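Local coordinates for protein (R)-S-adenosyl-L-methionine hydrolase (Thermus thermophilus, PDB 2CW5) that catalyses the hydrolysis of S-adenosyl-L-methionine to adenosine and L-methionine, and has no chlorinase or fluorinase activity, at residues A169-E177 with A187-P195; G204-T212 with G219-S227. All blocks are in the same frame, centred on the assembly; numbering follows the deposited sequence.

Coming from the N terminus, the chain enters the seven-stranded antiparallel sheet through A169-E177. Contact 1 brings this approach, and the start of strand 175-181, against the exit of strand 187-189, so the loop it closes is the hairpin of those two strands. The chain then runs through strand 199-202 into 205-208 and continues to 221-225; contact 2 closes this second loop and joins the two outermost strands of the same sheet. The loops follow one another, neither nested nor crossed. Their centres lie about 13 Å apart, and they meet where A194 and P195, leaving contact 1, pack on V209 of contact 2, while L225 reaches the L192 carbonyl.

Contact 1: residues A169-E177 with A187-P195; sequences ALTEGPEGE and AITTLLRAP
The backbones of T171 and L191 form a single parallel-type bridge, T171 N donating to T190 O (3.0 Å) and T171 O accepting from L192 N (2.8 Å). In the second of these bonds, L192 N sits above the carbonyl plane of T171, 39° out of it. T190 is also held from the other flank, its N bonded to E177 O. Its OG1, set between the backbone N and the carbonyl carbon (chi1 55°), accepts from E177 N at 2.9 Å and meets a water that donates to A169 O, while CG2 lies against E177 CG. An alanine here would strip away that acceptor and would probably leave E177 N and the bridging water without their shared partner. This is the open end of the hairpin of strands 175-181 and 187-189, in the C-terminal barrel-like sheet; at the last residue of the second strand, T189 OG1 accepts from L191 N in an ST turn and is also bonded to L231 O. A second ST turn, T171 OG1 with G173 N, bends the chain ahead of the cis peptide before P174. L191 CD2 packs inside this bend, 3.7 Å from G173 CA, and G176 CA lies close to T190 OG1. On the outer flank L192 CD1 lies alongside L170 CB at 4.0 Å. R193 CG lies 3.6 Å from E172 O as the two side chains cross; the charged ends stay apart, and P195 CB covers one guanidinium face. The E177 carboxylate turns elsewhere, to a salt bridge with R46.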
loop_
_atom_site.group_PDB
_atom_site.type_symbol
_atom_site.label_atom_id
_atom_site.label_comp_id
_atom_site.label_asym_id
_atom_site.label_seq_id
_atom_site.Cartn_x
_atom_site.Cartn_y
_atom_site.Cartn_z
ATOM N N ALA C 169 -29.826 5.464 4.698
ATOM C CA ALA C 169 -30.823 4.585 5.282
ATOM C C ALA C 169 -30.895 3.270 4.523
ATOM O O ALA C 169 -31.168 3.254 3.323
ATOM C CB ALA C 169 -32.185 5.266 5.272
ATOM N N LEU C 170 -30.633 2.168 5.215
ATOM C CA LEU C 170 -30.724 0.861 4.573
ATOM C C LEU C 170 -32.206 0.522 4.620
ATOM O O LEU C 170 -32.893 0.859 5.587
ATOM C CB LEU C 170 -29.903 -0.174 5.345
ATOM C CG LEU C 170 -28.453 0.256 5.583
ATOM C CD1 LEU C 170 -27.710 -0.853 6.314
ATOM C CD2 LEU C 170 -27.774 0.580 4.241
ATOM N N THR C 171 -32.715 -0.135 3.587
ATOM C CA THR C 171 -34.141 -0.441 3.569
ATOM C C THR C 171 -34.506 -1.624 2.694
ATOM O O THR C 171 -33.789 -1.963 1.754
ATOM C CB THR C 171 -34.951 0.800 3.100
ATOM O OG1 THR C 171 -36.278 0.410 2.731
ATOM C CG2 THR C 171 -34.278 1.456 1.907
ATOM N N GLU C 172 -35.635 -2.250 3.013
ATOM C CA GLU C 172 -36.107 -3.384 2.238
ATOM C C GLU C 172 -36.571 -2.870 0.880
ATOM O O GLU C 172 -36.694 -3.630 -0.081
ATOM C CB GLU C 172 -37.265 -4.076 2.959
ATOM C CG GLU C 172 -37.753 -5.329 2.256
ATOM C CD GLU C 172 -38.840 -6.038 3.029
ATOM O OE1 GLU C 172 -39.886 -5.409 3.294
ATOM O OE2 GLU C 172 -38.644 -7.221 3.373
ATOM N N GLY C 173 -36.829 -1.569 0.807
ATOM C CA GLY C 173 -37.257 -0.979 -0.449
ATOM C C GLY C 173 -38.737 -0.664 -0.539
ATOM O O GLY C 173 -39.394 -0.467 0.484
ATOM N N PRO C 174 -39.296 -0.631 -1.761
ATOM C CA PRO C 174 -38.584 -0.880 -3.020
ATOM C C PRO C 174 -37.613 0.214 -3.471
ATOM O O PRO C 174 -36.797 -0.012 -4.365
ATOM C CB PRO C 174 -39.722 -1.081 -4.016
ATOM C CG PRO C 174 -40.766 -0.150 -3.497
ATOM C CD PRO C 174 -40.737 -0.441 -2.013
ATOM N N GLU C 175 -37.691 1.387 -2.849
ATOM C CA GLU C 175 -36.824 2.504 -3.218
ATOM C C GLU C 175 -35.578 2.646 -2.343
ATOM O O GLU C 175 -35.665 2.725 -1.118
ATOM C CB GLU C 175 -37.620 3.813 -3.176
ATOM C CG GLU C 175 -37.926 4.322 -1.765
ATOM C CD GLU C 175 -38.666 3.303 -0.906
ATOM O OE1 GLU C 175 -39.818 2.959 -1.248
ATOM O OE2 GLU C 175 -38.095 2.849 0.112
ATOM N N GLY C 176 -34.416 2.680 -2.988
ATOM C CA GLY C 176 -33.162 2.836 -2.274
ATOM C C GLY C 176 -32.289 3.753 -3.104
ATOM O O GLY C 176 -32.794 4.460 -3.978
ATOM N N GLU C 177 -30.984 3.755 -2.856
ATOM C CA GLU C 177 -30.099 4.607 -3.641
ATOM C C GLU C 177 -28.721 3.973 -3.746
ATOM O O GLU C 177 -28.408 3.035 -3.017
ATOM C CB GLU C 177 -29.960 5.986 -2.986
ATOM C CG GLU C 177 -29.113 5.967 -1.714
ATOM C CD GLU C 177 -28.867 7.350 -1.140
ATOM O OE1 GLU C 177 -29.737 7.867 -0.413
ATOM O OE2 GLU C 177 -27.798 7.926 -1.428
ATOM N N ALA C 187 -21.544 -1.206 -8.021
ATOM C CA ALA C 187 -22.320 -0.237 -7.261
ATOM C C ALA C 187 -22.962 -0.896 -6.043
ATOM O O ALA C 187 -23.623 -1.928 -6.159
ATOM C CB ALA C 187 -23.387 0.376 -8.146
ATOM N N ILE C 188 -22.743 -0.303 -4.874
ATOM C CA ILE C 188 -23.324 -0.804 -3.635
ATOM C C ILE C 188 -24.565 0.048 -3.386
ATOM O O ILE C 188 -24.481 1.278 -3.410
ATOM C CB ILE C 188 -22.362 -0.612 -2.436
ATOM C CG1 ILE C 188 -20.983 -1.194 -2.762
ATOM C CG2 ILE C 188 -22.960 -1.250 -1.191
ATOM C CD1 ILE C 188 -20.973 -2.692 -3.036
ATOM N N THR C 189 -25.710 -0.589 -3.154
ATOM C CA THR C 189 -26.937 0.157 -2.911
ATOM C C THR C 189 -27.348 0.034 -1.452
ATOM O O THR C 189 -26.733 -0.711 -0.686
ATOM C CB THR C 189 -28.107 -0.343 -3.788
ATOM O OG1 THR C 189 -28.623 -1.566 -3.251
ATOM C CG2 THR C 189 -27.632 -0.576 -5.230
ATOM N N THR C 190 -28.385 0.774 -1.078
ATOM C CA THR C 190 -28.894 0.765 0.288
ATOM C C THR C 190 -30.003 -0.273 0.465
ATOM O O THR C 190 -30.593 -0.383 1.542
ATOM C CB THR C 190 -29.453 2.156 0.672
ATOM O OG1 THR C 190 -30.441 2.554 -0.290
ATOM C CG2 THR C 190 -28.340 3.191 0.709
ATOM N N LEU C 191 -30.291 -1.031 -0.590
ATOM C CA LEU C 191 -31.339 -2.051 -0.529
ATOM C C LEU C 191 -30.893 -3.307 0.217
ATOM O O LEU C 191 -29.802 -3.822 -0.018
ATOM C CB LEU C 191 -31.793 -2.430 -1.941
ATOM C CG LEU C 191 -32.574 -1.354 -2.691
ATOM C CD1 LEU C 191 -32.928 -1.859 -4.080
ATOM C CD2 LEU C 191 -33.841 -1.005 -1.912
ATOM N N LEU C 192 -31.753 -3.798 1.106
ATOM C CA LEU C 192 -31.452 -4.991 1.897
ATOM C C LEU C 192 -31.940 -6.293 1.273
ATOM O O LEU C 192 -31.600 -7.379 1.744
ATOM C CB LEU C 192 -32.048 -4.846 3.297
ATOM C CG LEU C 192 -31.357 -3.770 4.133
ATOM C CD1 LEU C 192 -32.196 -3.449 5.362
ATOM C CD2 LEU C 192 -29.957 -4.256 4.523
ATOM N N ARG C 193 -32.744 -6.201 0.222
ATOM C CA ARG C 193 -33.214 -7.423 -0.405
ATOM C C ARG C 193 -33.008 -7.420 -1.914
ATOM O O ARG C 193 -33.004 -6.370 -2.558
ATOM C CB ARG C 193 -34.687 -7.675 -0.069
ATOM C CG ARG C 193 -35.683 -6.990 -0.976
ATOM C CD ARG C 193 -37.000 -7.750 -0.960
ATOM N NE ARG C 193 -37.909 -7.305 -2.011
ATOM C CZ ARG C 193 -39.042 -7.924 -2.327
ATOM N NH1 ARG C 193 -39.406 -9.019 -1.671
ATOM N NH2 ARG C 193 -39.811 -7.451 -3.301
ATOM N N ALA C 194 -32.819 -8.613 -2.464
ATOM C CA ALA C 194 -32.609 -8.786 -3.893
ATOM C C ALA C 194 -33.451 -9.980 -4.325
ATOM O O ALA C 194 -32.958 -11.103 -4.400
ATOM C CB ALA C 194 -31.131 -9.045 -4.176
ATOM N N PRO C 195 -34.737 -9.741 -4.624
ATOM C CA PRO C 195 -35.685 -10.776 -5.046
ATOM C C PRO C 195 -35.224 -11.642 -6.213
ATOM O O PRO C 195 -34.822 -11.140 -7.262
ATOM C CB PRO C 195 -36.945 -9.973 -5.371
ATOM C CG PRO C 195 -36.394 -8.670 -5.848
ATOM C CD PRO C 195 -35.312 -8.399 -4.829
HETATM O O HOH W 1 -31.957 4.322 0.960
#

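Contact 2: residues G204-T212 with G219-S227; sequences GRRVPVRRT and GAPVAYLGS
A223 O is gripped by two neighbours on the facing segment: R210 N donates to it at 2.7 Å, almost in line with the carbonyl, and V209 CA sends a C-H toward it from 3.1 Å. A223 N answers with a nearly straight bond to P208 O (2.9 Å), tilted from the carbonyl plane. The two bonds straddle V209 as a parallel-type bridge, whereas the other strands of this C-terminal sheet pair antiparallel. Strands 205-208 and 221-225 are the outermost two of that sheet, so the bridge curls its edges together and closes it into a beta barrel; the strand axes are 56° apart, and the pairing lasts for a single bridge. Inside the junction, V207 points across, its CG1 anti to the backbone N (chi1 179°), which brings that methyl over the V222-A223 peptide at 3.5 Å from A223 N. V209 CG2 packs on A223 CB at 3.9 Å, and V200 of the next strand touches both V207 and A223. Toward the outer side, V222 CG2 reaches between P208 O and R210 CB, and the R210 side chain crosses V222 at about a right angle. R210 then bends at chi2 (-68°) so that NH1 returns to its own neighbour, V209 O, at 2.7 Å. Y224 meets F213 edge-to-face, and its hydroxyl makes a weak hydrogen bond with E232, a residue that, like S227 further along, probably binds S-adenosyl-L-methionine as in related enzymes. S227 also packs on R135 of a neighbouring subunit of the trimer. Next to A223, Y224 CB sits 3.3 Å from R210 O.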
loop_
_atom_site.group_PDB
_atom_site.type_symbol
_atom_site.label_atom_id
_atom_site.label_comp_id
_atom_site.label_asym_id
_atom_site.label_seq_id
_atom_site.Cartn_x
_atom_site.Cartn_y
_atom_site.Cartn_z
ATOM N N GLY C 204 -31.938 4.439 -15.302
ATOM C CA GLY C 204 -32.796 4.270 -16.460
ATOM C C GLY C 204 -32.723 2.878 -17.059
ATOM O O GLY C 204 -33.301 2.627 -18.114
ATOM N N ARG C 205 -32.021 1.969 -16.387
ATOM C CA ARG C 205 -31.876 0.600 -16.874
ATOM C C ARG C 205 -32.569 -0.428 -15.982
ATOM O O ARG C 205 -32.753 -0.210 -14.780
ATOM C CB ARG C 205 -30.396 0.226 -16.973
ATOM C CG ARG C 205 -29.551 1.122 -17.860
ATOM C CD ARG C 205 -28.101 0.678 -17.798
ATOM N NE ARG C 205 -27.201 1.540 -18.558
ATOM C CZ ARG C 205 -27.213 1.658 -19.881
ATOM N NH1 ARG C 205 -28.086 0.969 -20.602
ATOM N NH2 ARG C 205 -26.344 2.458 -20.481
ATOM N N ARG C 206 -32.943 -1.553 -16.586
ATOM C CA ARG C 206 -33.582 -2.653 -15.876
ATOM C C ARG C 206 -32.542 -3.758 -15.763
ATOM O O ARG C 206 -32.176 -4.381 -16.760
ATOM C CB ARG C 206 -34.799 -3.163 -16.651
ATOM C CG ARG C 206 -35.995 -2.223 -16.641
ATOM C CD ARG C 206 -36.976 -2.566 -17.760
ATOM N NE ARG C 206 -37.511 -3.923 -17.659
ATOM C CZ ARG C 206 -38.430 -4.308 -16.779
ATOM N NH1 ARG C 206 -38.930 -3.437 -15.912
ATOM N NH2 ARG C 206 -38.853 -5.567 -16.768
ATOM N N VAL C 207 -32.058 -3.992 -14.550
ATOM C CA VAL C 207 -31.044 -5.012 -14.316
ATOM C C VAL C 207 -31.632 -6.227 -13.604
ATOM O O VAL C 207 -32.301 -6.095 -12.581
ATOM C CB VAL C 207 -29.884 -4.435 -13.473
ATOM C CG1 VAL C 207 -28.837 -5.504 -13.208
ATOM C CG2 VAL C 207 -29.263 -3.242 -14.202
ATOM N N PRO C 208 -31.396 -7.432 -14.146
ATOM C CA PRO C 208 -31.919 -8.652 -13.530
ATOM C C PRO C 208 -31.154 -9.047 -12.270
ATOM O O PRO C 208 -29.935 -8.897 -12.195
ATOM C CB PRO C 208 -31.768 -9.686 -14.641
ATOM C CG PRO C 208 -30.511 -9.241 -15.318
ATOM C CD PRO C 208 -30.715 -7.741 -15.418
ATOM N N VAL C 209 -31.886 -9.545 -11.283
ATOM C CA VAL C 209 -31.289 -9.985 -10.035
ATOM C C VAL C 209 -31.026 -11.480 -10.159
ATOM O O VAL C 209 -31.889 -12.226 -10.614
ATOM C CB VAL C 209 -32.235 -9.733 -8.849
ATOM C CG1 VAL C 209 -31.599 -10.223 -7.561
ATOM C CG2 VAL C 209 -32.565 -8.253 -8.756
ATOM N N ARG C 210 -29.834 -11.911 -9.761
ATOM C CA ARG C 210 -29.470 -13.319 -9.844
ATOM C C ARG C 210 -28.652 -13.770 -8.640
ATOM O O ARG C 210 -28.222 -12.952 -7.828
ATOM C CB ARG C 210 -28.676 -13.576 -11.129
ATOM C CG ARG C 210 -29.496 -13.469 -12.409
ATOM C CD ARG C 210 -30.507 -14.607 -12.509
ATOM N NE ARG C 210 -31.262 -14.583 -13.762
ATOM C CZ ARG C 210 -32.182 -13.674 -14.071
ATOM N NH1 ARG C 210 -32.472 -12.703 -13.218
ATOM N NH2 ARG C 210 -32.814 -13.740 -15.234
ATOM N N ARG C 211 -28.449 -15.080 -8.529
ATOM C CA ARG C 211 -27.675 -15.647 -7.433
ATOM C C ARG C 211 -26.357 -16.189 -7.970
ATOM O O ARG C 211 -25.301 -16.003 -7.362
ATOM C CB ARG C 211 -28.448 -16.778 -6.752
ATOM C CG ARG C 211 -29.748 -16.349 -6.096
ATOM C CD ARG C 211 -30.255 -17.433 -5.157
ATOM N NE ARG C 211 -31.457 -17.027 -4.438
ATOM C CZ ARG C 211 -31.979 -17.698 -3.416
ATOM N NH1 ARG C 211 -31.405 -18.814 -2.986
ATOM N NH2 ARG C 211 -33.080 -17.251 -2.823
ATOM N N THR C 212 -26.430 -16.864 -9.112
ATOM C CA THR C 212 -25.249 -17.431 -9.749
ATOM C C THR C 212 -24.965 -16.693 -11.053
ATOM O O THR C 212 -25.885 -16.221 -11.721
ATOM C CB THR C 212 -25.437 -18.932 -10.047
ATOM O OG1 THR C 212 -24.255 -19.446 -10.671
ATOM C CG2 THR C 212 -26.632 -19.149 -10.966
ATOM N N GLY C 219 -19.449 -7.823 -19.901
ATOM C CA GLY C 219 -20.044 -6.525 -20.335
ATOM C C GLY C 219 -21.505 -6.379 -19.953
ATOM O O GLY C 219 -22.091 -5.304 -20.102
ATOM N N ALA C 220 -22.102 -7.460 -19.460
ATOM C CA ALA C 220 -23.503 -7.435 -19.050
ATOM C C ALA C 220 -23.625 -7.122 -17.556
ATOM O O ALA C 220 -22.809 -7.575 -16.747
ATOM C CB ALA C 220 -24.162 -8.778 -19.360
ATOM N N PRO C 221 -24.645 -6.331 -17.176
ATOM C CA PRO C 221 -24.905 -5.936 -15.785
ATOM C C PRO C 221 -25.815 -6.925 -15.059
ATOM O O PRO C 221 -26.735 -7.485 -15.651
ATOM C CB PRO C 221 -25.570 -4.582 -15.944
ATOM C CG PRO C 221 -26.446 -4.827 -17.140
ATOM C CD PRO C 221 -25.512 -5.567 -18.094
ATOM N N VAL C 222 -25.568 -7.123 -13.769
ATOM C CA VAL C 222 -26.375 -8.041 -12.976
ATOM C C VAL C 222 -26.454 -7.570 -11.525
ATOM O O VAL C 222 -25.501 -6.987 -11.001
ATOM C CB VAL C 222 -25.778 -9.468 -13.028
ATOM C CG1 VAL C 222 -24.370 -9.462 -12.453
ATOM C CG2 VAL C 222 -26.673 -10.441 -12.274
ATOM N N ALA C 223 -27.595 -7.816 -10.886
ATOM C CA ALA C 223 -27.799 -7.429 -9.492
ATOM C C ALA C 223 -27.845 -8.685 -8.624
ATOM O O ALA C 223 -28.324 -9.735 -9.059
ATOM C CB ALA C 223 -29.095 -6.640 -9.349
ATOM N N TYR C 224 -27.353 -8.567 -7.394
ATOM C CA TYR C 224 -27.310 -9.693 -6.466
ATOM C C TYR C 224 -27.109 -9.167 -5.052
ATOM O O TYR C 224 -26.700 -8.019 -4.867
ATOM C CB TYR C 224 -26.136 -10.603 -6.831
ATOM C CG TYR C 224 -24.816 -9.862 -6.834
ATOM C CD1 TYR C 224 -24.068 -9.720 -5.664
ATOM C CD2 TYR C 224 -24.359 -9.222 -7.985
ATOM C CE1 TYR C 224 -22.908 -8.954 -5.639
ATOM C CE2 TYR C 224 -23.199 -8.451 -7.971
ATOM C CZ TYR C 224 -22.481 -8.320 -6.796
ATOM O OH TYR C 224 -21.351 -7.532 -6.768
ATOM N N LEU C 225 -27.385 -10.000 -4.053
ATOM C CA LEU C 225 -27.183 -9.573 -2.676
ATOM C C LEU C 225 -25.695 -9.740 -2.395
ATOM O O LEU C 225 -25.146 -10.831 -2.541
ATOM C CB LEU C 225 -28.001 -10.426 -1.704
ATOM C CG LEU C 225 -28.056 -9.873 -0.275
ATOM C CD1 LEU C 225 -28.838 -8.564 -0.265
ATOM C CD2 LEU C 225 -28.708 -10.885 0.650
ATOM N N GLY C 226 -25.051 -8.648 -2.002
ATOM C CA GLY C 226 -23.626 -8.673 -1.735
ATOM C C GLY C 226 -23.195 -9.288 -0.418
ATOM O O GLY C 226 -24.013 -9.626 0.435
ATOM N N SER C 227 -21.881 -9.404 -0.257
ATOM C CA SER C 227 -21.280 -9.988 0.932
ATOM C C SER C 227 -21.627 -9.285 2.245
ATOM O O SER C 227 -21.490 -9.875 3.314
ATOM C CB SER C 227 -19.760 -10.035 0.756
ATOM O OG SER C 227 -19.247 -8.759 0.411
#